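Local coordinates for protein glucokinase (Streptomyces griseus, PDB 3VGL) that probably phosphorylates D-glucose at its 6-hydroxyl with ATP, as a glucokinase of the ROK family within the actin-like ATPase clan, at residues T12-G17 with V31-T36; N107-G112 with G299-V304; I128-G133 with Q177-R182; G63-V68 with E103-A108. All coordinates share one frame; numbering follows the deposited sequence.

From the N terminus, contact 1 closes first: it closes a beta hairpin at its open end, at the edge of the first five-stranded sheet and beside the nucleotide phosphates. Contact 4 closes next, in series with it, pairing the strands 57-64 and 100-104 of the same sheet and carrying the sugar and sodium sites. Helix 105-116 begins there and at once opens contact 2, whose long loop returns only at helix 301-311; the two contacts share Asn-107 and Ala-108. Within that span contact 3 opens and closes, joining strand 125-130 of the second sheet to helix 181-194. Contacts 1 and 3 meet through Thr-12 and Thr-132 beside the phosphates of the nucleotide.

Contact 1 (T12-G17 with V31-T36); sequences TKIAAG and VATPPT. With ANP (phosphoaminophosphonic acid-adenylate ester), chain E.
Ile-14 sets its side chain at about a right angle to those of Thr-33 and Pro-34, and the three pack together. CG1 of Ile-14 comes within 3.5 Å of Thr-33 OG1, and CD1 reaches on to Pro-34 CD at 3.9 Å. Behind them Val-31 CG1 leans on the CB of Ile-14, while helix 37-52 covers the same face through Ala-43. The hydroxyl of Thr-33 lies close over the Lys-13 backbone but spends its bond on the carbonyl of Gly-10. The framework is an antiparallel beta hairpin of strands 13-19 and 29-32, with Ile-14 and Val-31 a hydrogen-bonded pair: Ile-14 N meets Val-31 O at 2.8 Å, nearly in line with the carbonyl. Past the strand, Thr-33 N donates to Thr-12 O from above the carbonyl plane, 45° out of it, and a water bridges Thr-12 O to Thr-33 O. At the start of strand 13-19 the backbone turns to the nucleotide analogue: Thr-12 N and Lys-13 N both donate to its O2B. Lys-13, extended beyond CG, runs alongside the phosphates until NZ lies 2.6 Å from O1A. A methionine in place of Lys-13 would probably leave the alpha-phosphate oxygen without this positive mate. Thr-12 OG1 bonds to Thr-132 from across the cleft.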
loop_
_atom_site.group_PDB
_atom_site.type_symbol
_atom_site.label_atom_id
_atom_site.label_comp_id
_atom_site.label_asym_id
_atom_site.label_seq_id
_atom_site.Cartn_x
_atom_site.Cartn_y
_atom_site.Cartn_z
ATOM N N THR A 12 -25.418 11.420 8.573
ATOM C CA THR A 12 -25.546 11.938 9.933
ATOM C C THR A 12 -26.766 12.848 10.059
ATOM O O THR A 12 -27.517 12.743 11.028
ATOM C CB THR A 12 -24.241 12.695 10.361
ATOM O OG1 THR A 12 -23.130 11.792 10.259
ATOM C CG2 THR A 12 -24.303 13.181 11.800
ATOM N N LYS A 13 -26.955 13.728 9.073
ATOM C CA LYS A 13 -27.933 14.817 9.169
ATOM C C LYS A 13 -28.879 14.875 7.987
ATOM O O LYS A 13 -28.500 14.611 6.848
ATOM C CB LYS A 13 -27.211 16.172 9.212
ATOM C CG LYS A 13 -26.117 16.311 10.243
ATOM C CD LYS A 13 -25.121 17.355 9.764
ATOM C CE LYS A 13 -23.971 17.496 10.732
ATOM N NZ LYS A 13 -23.064 18.602 10.328
ATOM N N ILE A 14 -30.113 15.286 8.269
ATOM C CA ILE A 14 -31.048 15.698 7.235
ATOM C C ILE A 14 -31.239 17.208 7.334
ATOM O O ILE A 14 -31.441 17.747 8.427
ATOM C CB ILE A 14 -32.415 14.963 7.398
ATOM C CG1 ILE A 14 -32.250 13.469 7.087
ATOM C CG2 ILE A 14 -33.481 15.608 6.505
ATOM C CD1 ILE A 14 -33.442 12.612 7.531
ATOM N N ALA A 15 -31.132 17.895 6.203
ATOM C CA ALA A 15 -31.366 19.340 6.158
ATOM C C ALA A 15 -32.286 19.688 5.009
ATOM O O ALA A 15 -32.109 19.209 3.895
ATOM C CB ALA A 15 -30.069 20.087 6.024
ATOM N N ALA A 16 -33.266 20.553 5.283
ATOM C CA ALA A 16 -34.176 20.966 4.237
ATOM C C ALA A 16 -34.362 22.469 4.269
ATOM O O ALA A 16 -34.144 23.124 5.299
ATOM C CB ALA A 16 -35.516 20.257 4.366
ATOM N N GLY A 17 -34.734 23.010 3.124
ATOM C CA GLY A 17 -35.066 24.422 3.055
ATOM C C GLY A 17 -35.806 24.781 1.804
ATOM O O GLY A 17 -35.703 24.101 0.787
ATOM N N VAL A 31 -32.663 17.842 11.167
ATOM C CA VAL A 31 -32.942 16.739 12.097
ATOM C C VAL A 31 -31.903 15.654 11.843
ATOM O O VAL A 31 -31.401 15.549 10.733
ATOM C CB VAL A 31 -34.392 16.187 11.944
ATOM C CG1 VAL A 31 -34.599 15.460 10.627
ATOM C CG2 VAL A 31 -34.761 15.276 13.112
ATOM N N ALA A 32 -31.599 14.847 12.859
ATOM C CA ALA A 32 -30.663 13.732 12.687
ATOM C C ALA A 32 -31.262 12.656 11.777
ATOM O O ALA A 32 -32.466 12.379 11.811
ATOM C CB ALA A 32 -30.259 13.134 14.048
ATOM N N THR A 33 -30.412 12.055 10.954
ATOM C CA THR A 33 -30.831 10.956 10.103
ATOM C C THR A 33 -31.128 9.725 10.950
ATOM O O THR A 33 -30.246 9.228 11.653
ATOM C CB THR A 33 -29.749 10.647 9.064
ATOM O OG1 THR A 33 -29.407 11.884 8.422
ATOM C CG2 THR A 33 -30.256 9.644 8.044
ATOM N N PRO A 34 -32.372 9.225 10.881
ATOM C CA PRO A 34 -32.737 8.010 11.616
ATOM C C PRO A 34 -32.075 6.764 11.028
ATOM O O PRO A 34 -31.662 6.776 9.865
ATOM C CB PRO A 34 -34.256 7.932 11.422
ATOM C CG PRO A 34 -34.682 9.277 11.015
ATOM C CD PRO A 34 -33.539 9.821 10.208
ATOM N N PRO A 35 -31.990 5.682 11.826
ATOM C CA PRO A 35 -31.286 4.473 11.406
ATOM C C PRO A 35 -32.018 3.543 10.428
ATOM O O PRO A 35 -31.380 2.655 9.847
ATOM C CB PRO A 35 -31.007 3.758 12.734
ATOM C CG PRO A 35 -32.090 4.185 13.626
ATOM C CD PRO A 35 -32.416 5.605 13.237
ATOM N N THR A 36 -33.327 3.714 10.246
ATOM C CA THR A 36 -34.071 2.830 9.327
ATOM C C THR A 36 -34.668 3.605 8.163
ATOM O O THR A 36 -34.963 4.795 8.288
ATOM C CB THR A 36 -35.222 2.053 10.026
ATOM O OG1 THR A 36 -36.228 2.971 10.468
ATOM C CG2 THR A 36 -34.704 1.208 11.213
HETATM P PB ANP E . -23.778 14.438 6.427
HETATM O O1B ANP E . -22.671 13.499 5.936
HETATM O O2B ANP E . -24.853 13.801 7.258
HETATM N N3B ANP E . -24.526 15.184 5.076
HETATM P PA ANP E . -21.807 16.426 7.268
HETATM O O1A ANP E . -21.915 17.540 8.314
HETATM O O2A ANP E . -21.551 16.767 5.833
HETATM O O3A ANP E . -23.135 15.521 7.422
HETATM O "O5'" ANP E . -20.668 15.380 7.711
HETATM C "C5'" ANP E . -20.625 14.820 9.028
HETATM C "C4'" ANP E . -19.197 14.448 9.365
HETATM O "O4'" ANP E . -18.331 15.571 9.151
HETATM C "C3'" ANP E . -19.084 14.086 10.825
HETATM O "O3'" ANP E . -17.970 13.197 10.953
HETATM C "C2'" ANP E . -18.750 15.420 11.441
HETATM O "O2'" ANP E . -18.072 15.282 12.677
HETATM C "C1'" ANP E . -17.875 16.096 10.396
HETATM N N9 ANP E . -18.129 17.547 10.338
HETATM C C8 ANP E . -19.257 18.174 9.957
HETATM N N7 ANP E . -19.100 19.535 10.030
HETATM C C5 ANP E . -17.837 19.745 10.438
HETATM C C6 ANP E . -16.981 20.925 10.752
HETATM N N6 ANP E . -17.455 22.189 10.611
HETATM N N1 ANP E . -15.711 20.683 11.142
HETATM C C2 ANP E . -15.188 19.443 11.300
HETATM N N3 ANP E . -15.917 18.331 11.046
HETATM C C4 ANP E . -17.196 18.442 10.636
HETATM O O HOH W 1 -27.897 10.445 12.582
#

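Contact 2 (N107-G112 with G299-V304); sequences NAAAWG and GKAGLV. With NA (sodium ion), chain C.
Two helices of the actin-like ATPase fold, 105-116 and 301-311, pack closely here in the protein interior, mainly through alanine and glycine where they come nearest each other. Ala-109 lies against Ala-301 and Gly-302 at the start of the second helix, and the backbones come as near as 3.8 Å between the CA atoms of Ala-109 and Gly-302. Such an approach depends on small residues on both sides. The methyl of Ala-109 meets that of Ala-301 at 3.9 Å and also touches Gly-302 N, while Ala-301 CB also rests on the carbonyl oxygen of Ala-109. One turn along, Gly-112 passes its CA over Ala-301 O at 4.0 Å; a side chain at this glycine would run into that oxygen. The helix flanks continue the packing, Ala-108 touching Ala-306 and Trp-111 donating from NE1 to Asp-308. Toward the sheet, Ala-109 also rests on Thr-129 of strand 125-130. At the other end of the same segment Asn-107 turns to the sodium site, its CG beside the backbone N (chi1 -74°), and OD1 binds the sodium ion at 2.5 Å. Asn-104, Gly-136 and two waters complete that site. On the side facing helix 301-311, Ala-108 CB sits 3.5 Å from the carbonyl oxygen of Gly-302.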
loop_
_atom_site.group_PDB
_atom_site.type_symbol
_atom_site.label_atom_id
_atom_site.label_comp_id
_atom_site.label_asym_id
_atom_site.label_seq_id
_atom_site.Cartn_x
_atom_site.Cartn_y
_atom_site.Cartn_z
ATOM N N ASN A 107 -23.924 15.072 -6.252
ATOM C CA ASN A 107 -24.336 15.554 -7.574
ATOM C C ASN A 107 -25.098 16.865 -7.389
ATOM O O ASN A 107 -24.827 17.855 -8.052
ATOM C CB ASN A 107 -25.239 14.542 -8.280
ATOM C CG ASN A 107 -24.492 13.336 -8.808
ATOM O OD1 ASN A 107 -23.265 13.172 -8.606
ATOM N ND2 ASN A 107 -25.224 12.469 -9.480
ATOM N N ALA A 108 -25.993 16.877 -6.403
ATOM C CA ALA A 108 -26.806 18.071 -6.127
ATOM C C ALA A 108 -25.925 19.232 -5.634
ATOM O O ALA A 108 -26.078 20.380 -6.084
ATOM C CB ALA A 108 -27.910 17.737 -5.138
ATOM N N ALA A 109 -24.960 18.937 -4.761
ATOM C CA ALA A 109 -24.020 19.968 -4.297
ATOM C C ALA A 109 -23.235 20.583 -5.470
ATOM O O ALA A 109 -23.061 21.803 -5.525
ATOM C CB ALA A 109 -23.054 19.388 -3.244
ATOM N N ALA A 110 -22.744 19.735 -6.383
ATOM C CA ALA A 110 -22.034 20.213 -7.572
ATOM C C ALA A 110 -22.909 21.183 -8.371
ATOM O O ALA A 110 -22.466 22.282 -8.761
ATOM C CB ALA A 110 -21.608 19.042 -8.448
ATOM N N TRP A 111 -24.147 20.763 -8.607
ATOM C CA TRP A 111 -25.099 21.596 -9.328
ATOM C C TRP A 111 -25.347 22.931 -8.594
ATOM O O TRP A 111 -25.341 24.007 -9.227
ATOM C CB TRP A 111 -26.396 20.816 -9.584
ATOM C CG TRP A 111 -27.364 21.602 -10.412
ATOM C CD1 TRP A 111 -28.509 22.210 -9.980
ATOM C CD2 TRP A 111 -27.246 21.898 -11.811
ATOM N NE1 TRP A 111 -29.119 22.869 -11.036
ATOM C CE2 TRP A 111 -28.368 22.690 -12.167
ATOM C CE3 TRP A 111 -26.300 21.575 -12.800
ATOM C CZ2 TRP A 111 -28.572 23.156 -13.478
ATOM C CZ3 TRP A 111 -26.501 22.039 -14.098
ATOM C CH2 TRP A 111 -27.639 22.817 -14.422
ATOM N N GLY A 112 -25.556 22.880 -7.275
ATOM C CA GLY A 112 -25.784 24.112 -6.482
ATOM C C GLY A 112 -24.617 25.074 -6.611
ATOM O O GLY A 112 -24.802 26.269 -6.794
ATOM N N GLY A 299 -21.926 23.605 3.546
ATOM C CA GLY A 299 -22.697 22.375 3.714
ATOM C C GLY A 299 -24.110 22.438 3.158
ATOM O O GLY A 299 -24.769 21.401 3.023
ATOM N N LYS A 300 -24.581 23.640 2.823
ATOM C CA LYS A 300 -25.914 23.797 2.244
ATOM C C LYS A 300 -26.001 23.632 0.723
ATOM O O LYS A 300 -27.081 23.719 0.150
ATOM C CB LYS A 300 -26.522 25.150 2.664
ATOM C CG LYS A 300 -26.533 25.342 4.162
ATOM C CD LYS A 300 -26.727 26.817 4.535
ATOM C CE LYS A 300 -27.713 26.968 5.706
ATOM N NZ LYS A 300 -27.486 25.994 6.825
ATOM N N ALA A 301 -24.872 23.369 0.058
ATOM C CA ALA A 301 -24.890 23.282 -1.394
ATOM C C ALA A 301 -25.844 22.208 -1.908
ATOM O O ALA A 301 -26.475 22.375 -2.943
ATOM C CB ALA A 301 -23.460 23.032 -1.942
ATOM N N GLY A 302 -25.890 21.074 -1.216
ATOM C CA GLY A 302 -26.689 19.951 -1.661
ATOM C C GLY A 302 -28.177 20.264 -1.627
ATOM O O GLY A 302 -28.907 19.937 -2.565
ATOM N N LEU A 303 -28.630 20.910 -0.558
ATOM C CA LEU A 303 -30.066 21.205 -0.484
ATOM C C LEU A 303 -30.454 22.253 -1.518
ATOM O O LEU A 303 -31.507 22.152 -2.144
ATOM C CB LEU A 303 -30.539 21.548 0.934
ATOM C CG LEU A 303 -30.393 22.894 1.617
ATOM C CD1 LEU A 303 -31.404 23.944 1.081
ATOM C CD2 LEU A 303 -30.610 22.730 3.108
ATOM N N VAL A 304 -29.572 23.236 -1.737
ATOM C CA VAL A 304 -29.805 24.244 -2.785
ATOM C C VAL A 304 -29.823 23.590 -4.174
ATOM O O VAL A 304 -30.744 23.786 -4.972
ATOM C CB VAL A 304 -28.777 25.388 -2.722
ATOM C CG1 VAL A 304 -28.916 26.332 -3.937
ATOM C CG2 VAL A 304 -28.936 26.166 -1.388
HETATM NA NA NA C . -22.200 11.856 -6.751
HETATM O O HOH W 2 -23.055 9.616 -7.262
HETATM O O HOH W 3 -21.269 10.897 -4.730
#

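Contact 3 (I128-G133 with Q177-R182); sequences ITLGTG and QYASGR. With ANP (phosphoaminophosphonic acid-adenylate ester), chain E.
The phosphate-binding turn that follows strand 125-130 meets the start of helix 181-194 here, and the nucleotide analogue lies against both. Gly-131 O faces the first turn of the helix and takes two weak bonds, from Gly-181 N at 2.7 Å with a bent angle of 127° and from Arg-182 N at 3.4 Å. Ser-180, the N-cap of that helix, packs its CB against the same oxygen, and its OG accepts from Ala-183 N. Both glycines are pressed by the ligand: a side chain on Gly-131 would strike the phosphate oxygen O2A, and one on Gly-181 the ribose oxygen O4'. In the actin-like ATPase fold, to which ROK kinases belong, a glycine-rich turn of the second sheet approaches the phosphates, and Thr-132 supplies its donors here. Its backbone N donates to O1B along a fairly straight path (164°), and its OG1 reaches the same oxygen at 2.7 Å. With CG2 anti to the backbone N (OG1 chi1 -59°), the methyl is turned away from the phosphate and lies 3.4 Å above the centre of the Arg-182 guanidinium, over one face, the two side chains running alongside each other. A glycine at Thr-132 would probably strip O1B of one of the two donors this residue supplies and leave that face of the arginine without its methyl cover. Deeper in the core, Leu-130 CD2 touches Ala-179 O at 3.7 Å.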
loop_
_atom_site.group_PDB
_atom_site.type_symbol
_atom_site.label_atom_id
_atom_site.label_comp_id
_atom_site.label_asym_id
_atom_site.label_seq_id
_atom_site.Cartn_x
_atom_site.Cartn_y
_atom_site.Cartn_z
ATOM N N ILE A 128 -16.106 17.643 -4.697
ATOM C CA ILE A 128 -16.047 16.576 -3.694
ATOM C C ILE A 128 -16.689 17.100 -2.436
ATOM O O ILE A 128 -16.550 18.285 -2.111
ATOM C CB ILE A 128 -14.616 16.052 -3.373
ATOM C CG1 ILE A 128 -13.746 17.090 -2.652
ATOM C CG2 ILE A 128 -13.936 15.575 -4.644
ATOM C CD1 ILE A 128 -12.471 16.462 -2.010
ATOM N N THR A 129 -17.427 16.241 -1.747
ATOM C CA THR A 129 -17.975 16.640 -0.454
ATOM C C THR A 129 -17.347 15.774 0.626
ATOM O O THR A 129 -17.174 14.557 0.443
ATOM C CB THR A 129 -19.505 16.561 -0.391
ATOM O OG1 THR A 129 -19.941 15.214 -0.616
ATOM C CG2 THR A 129 -20.148 17.510 -1.441
ATOM N N LEU A 130 -16.971 16.414 1.729
ATOM C CA LEU A 130 -16.352 15.728 2.863
ATOM C C LEU A 130 -17.305 15.780 4.036
ATOM O O LEU A 130 -17.556 16.843 4.587
ATOM C CB LEU A 130 -15.035 16.433 3.228
ATOM C CG LEU A 130 -13.955 16.461 2.146
ATOM C CD1 LEU A 130 -12.780 17.305 2.611
ATOM C CD2 LEU A 130 -13.498 15.024 1.798
ATOM N N GLY A 131 -17.814 14.619 4.427
ATOM C CA GLY A 131 -18.857 14.535 5.470
ATOM C C GLY A 131 -18.802 13.173 6.110
ATOM O O GLY A 131 -17.715 12.669 6.421
ATOM N N THR A 132 -19.966 12.556 6.305
ATOM C CA THR A 132 -19.993 11.173 6.792
ATOM C C THR A 132 -19.183 10.277 5.869
ATOM O O THR A 132 -18.452 9.384 6.326
ATOM C CB THR A 132 -21.430 10.666 6.854
ATOM O OG1 THR A 132 -22.150 11.526 7.732
ATOM C CG2 THR A 132 -21.502 9.258 7.427
ATOM N N GLY A 133 -19.353 10.532 4.574
ATOM C CA GLY A 133 -18.577 9.871 3.536
ATOM C C GLY A 133 -17.942 10.911 2.626
ATOM O O GLY A 133 -17.878 12.086 2.951
ATOM N N GLN A 177 -12.592 6.414 3.273
ATOM C CA GLN A 177 -12.057 6.000 4.582
ATOM C C GLN A 177 -10.849 6.822 5.013
ATOM O O GLN A 177 -10.498 6.800 6.188
ATOM C CB GLN A 177 -11.708 4.500 4.583
ATOM C CG GLN A 177 -12.933 3.616 4.359
ATOM C CD GLN A 177 -14.002 3.900 5.383
ATOM O OE1 GLN A 177 -13.710 4.049 6.599
ATOM N NE2 GLN A 177 -15.237 4.012 4.917
ATOM N N TYR A 178 -10.265 7.565 4.052
ATOM C CA TYR A 178 -9.057 8.384 4.292
ATOM C C TYR A 178 -9.339 9.871 4.230
ATOM O O TYR A 178 -8.617 10.664 4.839
ATOM C CB TYR A 178 -7.948 8.016 3.290
ATOM C CG TYR A 178 -7.584 6.550 3.396
ATOM C CD1 TYR A 178 -6.670 6.117 4.347
ATOM C CD2 TYR A 178 -8.256 5.597 2.624
ATOM C CE1 TYR A 178 -6.359 4.757 4.486
ATOM C CE2 TYR A 178 -7.952 4.237 2.748
ATOM C CZ TYR A 178 -7.017 3.842 3.690
ATOM O OH TYR A 178 -6.687 2.502 3.879
ATOM N N ALA A 179 -10.380 10.245 3.495
ATOM C CA ALA A 179 -10.747 11.667 3.395
ATOM C C ALA A 179 -12.261 11.795 3.554
ATOM O O ALA A 179 -13.036 11.432 2.643
ATOM C CB ALA A 179 -10.304 12.240 2.048
ATOM N N SER A 180 -12.665 12.291 4.712
ATOM C CA SER A 180 -14.068 12.525 5.035
ATOM C C SER A 180 -14.051 13.187 6.399
ATOM O O SER A 180 -12.982 13.278 7.047
ATOM C CB SER A 180 -14.852 11.203 5.091
ATOM O OG SER A 180 -14.558 10.495 6.297
ATOM N N GLY A 181 -15.215 13.669 6.835
ATOM C CA GLY A 181 -15.347 14.178 8.227
ATOM C C GLY A 181 -15.100 13.058 9.234
ATOM O O GLY A 181 -14.469 13.269 10.270
ATOM N N ARG A 182 -15.575 11.853 8.921
ATOM C CA ARG A 182 -15.340 10.718 9.816
ATOM C C ARG A 182 -13.865 10.392 9.941
ATOM O O ARG A 182 -13.421 10.068 11.041
ATOM C CB ARG A 182 -16.138 9.465 9.420
ATOM C CG ARG A 182 -17.563 9.526 9.810
ATOM C CD ARG A 182 -18.219 8.163 9.664
ATOM N NE ARG A 182 -19.575 8.242 10.202
ATOM C CZ ARG A 182 -20.505 7.317 10.009
ATOM N NH1 ARG A 182 -21.712 7.474 10.532
ATOM N NH2 ARG A 182 -20.222 6.243 9.283
HETATM P PB ANP E . -23.778 14.438 6.427
HETATM O O1B ANP E . -22.671 13.499 5.936
HETATM O O2B ANP E . -24.853 13.801 7.258
HETATM N N3B ANP E . -24.526 15.184 5.076
HETATM P PA ANP E . -21.807 16.426 7.268
HETATM O O1A ANP E . -21.915 17.540 8.314
HETATM O O2A ANP E . -21.551 16.767 5.833
HETATM O O3A ANP E . -23.135 15.521 7.422
HETATM O "O5'" ANP E . -20.668 15.380 7.711
HETATM C "C5'" ANP E . -20.625 14.820 9.028
HETATM C "C4'" ANP E . -19.197 14.448 9.365
HETATM O "O4'" ANP E . -18.331 15.571 9.151
HETATM C "C3'" ANP E . -19.084 14.086 10.825
HETATM O "O3'" ANP E . -17.970 13.197 10.953
HETATM C "C2'" ANP E . -18.750 15.420 11.441
HETATM O "O2'" ANP E . -18.072 15.282 12.677
HETATM C "C1'" ANP E . -17.875 16.096 10.396
HETATM N N9 ANP E . -18.129 17.547 10.338
HETATM C C8 ANP E . -19.257 18.174 9.957
HETATM N N7 ANP E . -19.100 19.535 10.030
HETATM C C5 ANP E . -17.837 19.745 10.438
HETATM C C6 ANP E . -16.981 20.925 10.752
HETATM N N6 ANP E . -17.455 22.189 10.611
HETATM N N1 ANP E . -15.711 20.683 11.142
HETATM C C2 ANP E . -15.188 19.443 11.300
HETATM N N3 ANP E . -15.917 18.331 11.046
HETATM C C4 ANP E . -17.196 18.442 10.636
#

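Contact 4 (G63-V68 with E103-A108); sequences GAAGYV and ENDANA. With NA (sodium ion), chain C; BGC (beta-D-glucopyranose), chain D.
Glu-103 meets Gly-63 and Ala-64 where strands 57-64 and 100-104 run parallel: its O accepts from Ala-64 N at 2.8 Å, and the CA of Gly-63 leans on that same oxygen. Its carboxylate forms a salt bridge with Arg-146. Asn-104 comes next, the N-cap of helix 105-116, and its amide is used at both its nitrogen and its oxygen. CG stands anti to the backbone N (chi1 166°), which carries ND2 to Gly-66 O at 2.8 Å, the oxygen lying near the amide plane although ND2 approaches from above the carbonyl plane of Gly-66. ND2 also donates to the glucose O4. On the other side, OD1 binds the sodium ion at 2.4 Å and accepts from Asn-107 N, with a weaker bond from Ala-106 N. The methyl CG2 of Val-68 packs on the Asn-104 backbone N. At Asp-105, the backbone N donates to Ala-64 O, which takes Gly-66 N from the opposite face; this second bond closes an inverse gamma turn centred on Ala-65. The Asp-105 carboxylate holds the sugar with both oxygens, OD1 taking the O4 hydroxyl at 2.6 Å and OD2 the O6 hydroxyl at 2.7 Å, while Ala-65 CB touches OD2. Ala-106 CB lies near O4. Because O6 is the hydroxyl phosphorylated by glucokinases, a carboxylate that accepts a hydrogen bond from it is consistent with a general base, as in related sugar kinases.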
loop_
_atom_site.group_PDB
_atom_site.type_symbol
_atom_site.label_atom_id
_atom_site.label_comp_id
_atom_site.label_asym_id
_atom_site.label_seq_id
_atom_site.Cartn_x
_atom_site.Cartn_y
_atom_site.Cartn_z
ATOM N N GLY A 63 -31.543 15.385 -2.205
ATOM C CA GLY A 63 -30.135 14.980 -2.441
ATOM C C GLY A 63 -29.834 13.862 -1.456
ATOM O O GLY A 63 -29.757 14.113 -0.253
ATOM N N ALA A 64 -29.682 12.635 -1.961
ATOM C CA ALA A 64 -29.576 11.469 -1.111
ATOM C C ALA A 64 -28.148 10.943 -1.113
ATOM O O ALA A 64 -27.571 10.793 -2.173
ATOM C CB ALA A 64 -30.520 10.375 -1.623
ATOM N N ALA A 65 -27.625 10.614 0.068
ATOM C CA ALA A 65 -26.263 10.076 0.193
ATOM C C ALA A 65 -26.188 8.589 -0.211
ATOM O O ALA A 65 -25.967 7.702 0.618
ATOM C CB ALA A 65 -25.758 10.281 1.604
ATOM N N GLY A 66 -26.351 8.327 -1.494
ATOM C CA GLY A 66 -26.159 6.973 -1.998
ATOM C C GLY A 66 -26.134 6.954 -3.506
ATOM O O GLY A 66 -26.248 7.998 -4.155
ATOM N N TYR A 67 -25.993 5.738 -4.048
ATOM C CA TYR A 67 -25.993 5.496 -5.487
ATOM C C TYR A 67 -27.440 5.644 -5.957
ATOM O O TYR A 67 -28.295 4.846 -5.574
ATOM C CB TYR A 67 -25.527 4.046 -5.758
ATOM C CG TYR A 67 -24.018 3.790 -5.667
ATOM C CD1 TYR A 67 -23.301 4.110 -4.515
ATOM C CD2 TYR A 67 -23.327 3.200 -6.729
ATOM C CE1 TYR A 67 -21.929 3.838 -4.429
ATOM C CE2 TYR A 67 -21.941 2.925 -6.648
ATOM C CZ TYR A 67 -21.261 3.286 -5.503
ATOM O OH TYR A 67 -19.898 3.048 -5.405
ATOM N N VAL A 68 -27.697 6.685 -6.747
ATOM C CA VAL A 68 -29.036 6.966 -7.284
ATOM C C VAL A 68 -29.103 6.568 -8.755
ATOM O O VAL A 68 -28.158 6.817 -9.518
ATOM C CB VAL A 68 -29.365 8.452 -7.102
ATOM C CG1 VAL A 68 -30.724 8.806 -7.776
ATOM C CG2 VAL A 68 -29.399 8.779 -5.616
ATOM N N GLU A 103 -31.885 12.985 -6.415
ATOM C CA GLU A 103 -30.551 13.071 -7.016
ATOM C C GLU A 103 -29.553 12.605 -5.962
ATOM O O GLU A 103 -29.817 12.669 -4.773
ATOM C CB GLU A 103 -30.232 14.524 -7.425
ATOM C CG GLU A 103 -31.162 15.096 -8.502
ATOM C CD GLU A 103 -30.696 14.873 -9.938
ATOM O OE1 GLU A 103 -29.727 14.116 -10.178
ATOM O OE2 GLU A 103 -31.328 15.467 -10.843
ATOM N N ASN A 104 -28.378 12.157 -6.380
ATOM C CA ASN A 104 -27.314 11.940 -5.401
ATOM C C ASN A 104 -26.949 13.270 -4.737
ATOM O O ASN A 104 -26.931 14.321 -5.391
ATOM C CB ASN A 104 -26.114 11.290 -6.093
ATOM C CG ASN A 104 -24.870 11.331 -5.241
ATOM O OD1 ASN A 104 -24.062 12.261 -5.370
ATOM N ND2 ASN A 104 -24.707 10.347 -4.361
ATOM N N ASP A 105 -26.649 13.218 -3.441
ATOM C CA ASP A 105 -26.387 14.437 -2.663
ATOM C C ASP A 105 -25.228 15.265 -3.161
ATOM O O ASP A 105 -25.296 16.484 -3.130
ATOM C CB ASP A 105 -26.210 14.128 -1.160
ATOM C CG ASP A 105 -25.012 13.234 -0.857
ATOM O OD1 ASP A 105 -24.642 12.411 -1.700
ATOM O OD2 ASP A 105 -24.451 13.339 0.253
ATOM N N ALA A 106 -24.143 14.614 -3.562
ATOM C CA ALA A 106 -22.997 15.369 -4.003
ATOM C C ALA A 106 -23.151 15.823 -5.462
ATOM O O ALA A 106 -22.616 16.847 -5.853
ATOM C CB ALA A 106 -21.725 14.552 -3.776
ATOM N N ASN A 107 -23.924 15.072 -6.252
ATOM C CA ASN A 107 -24.336 15.554 -7.574
ATOM C C ASN A 107 -25.098 16.865 -7.389
ATOM O O ASN A 107 -24.827 17.855 -8.052
ATOM C CB ASN A 107 -25.239 14.542 -8.280
ATOM C CG ASN A 107 -24.492 13.336 -8.808
ATOM O OD1 ASN A 107 -23.265 13.172 -8.606
ATOM N ND2 ASN A 107 -25.224 12.469 -9.480
ATOM N N ALA A 108 -25.993 16.877 -6.403
ATOM C CA ALA A 108 -26.806 18.071 -6.127
ATOM C C ALA A 108 -25.925 19.232 -5.634
ATOM O O ALA A 108 -26.078 20.380 -6.084
ATOM C CB ALA A 108 -27.910 17.737 -5.138
HETATM NA NA NA C . -22.200 11.856 -6.751
HETATM C C2 BGC D . -21.914 7.590 -0.892
HETATM C C3 BGC D . -22.208 8.703 -1.896
HETATM C C4 BGC D . -22.471 10.036 -1.194
HETATM C C5 BGC D . -21.320 10.297 -0.239
HETATM C C6 BGC D . -21.504 11.601 0.545
HETATM C C1 BGC D . -20.770 8.041 0.009
HETATM O O1 BGC D . -20.522 7.100 1.016
HETATM O O2 BGC D . -21.468 6.442 -1.640
HETATM O O3 BGC D . -23.306 8.371 -2.688
HETATM O O4 BGC D . -22.510 11.072 -2.159
HETATM O O5 BGC D . -21.165 9.233 0.688
HETATM O O6 BGC D . -22.699 11.569 1.309
HETATM O O HOH W 2 -23.055 9.616 -7.262
HETATM O O HOH W 3 -21.269 10.897 -4.730
#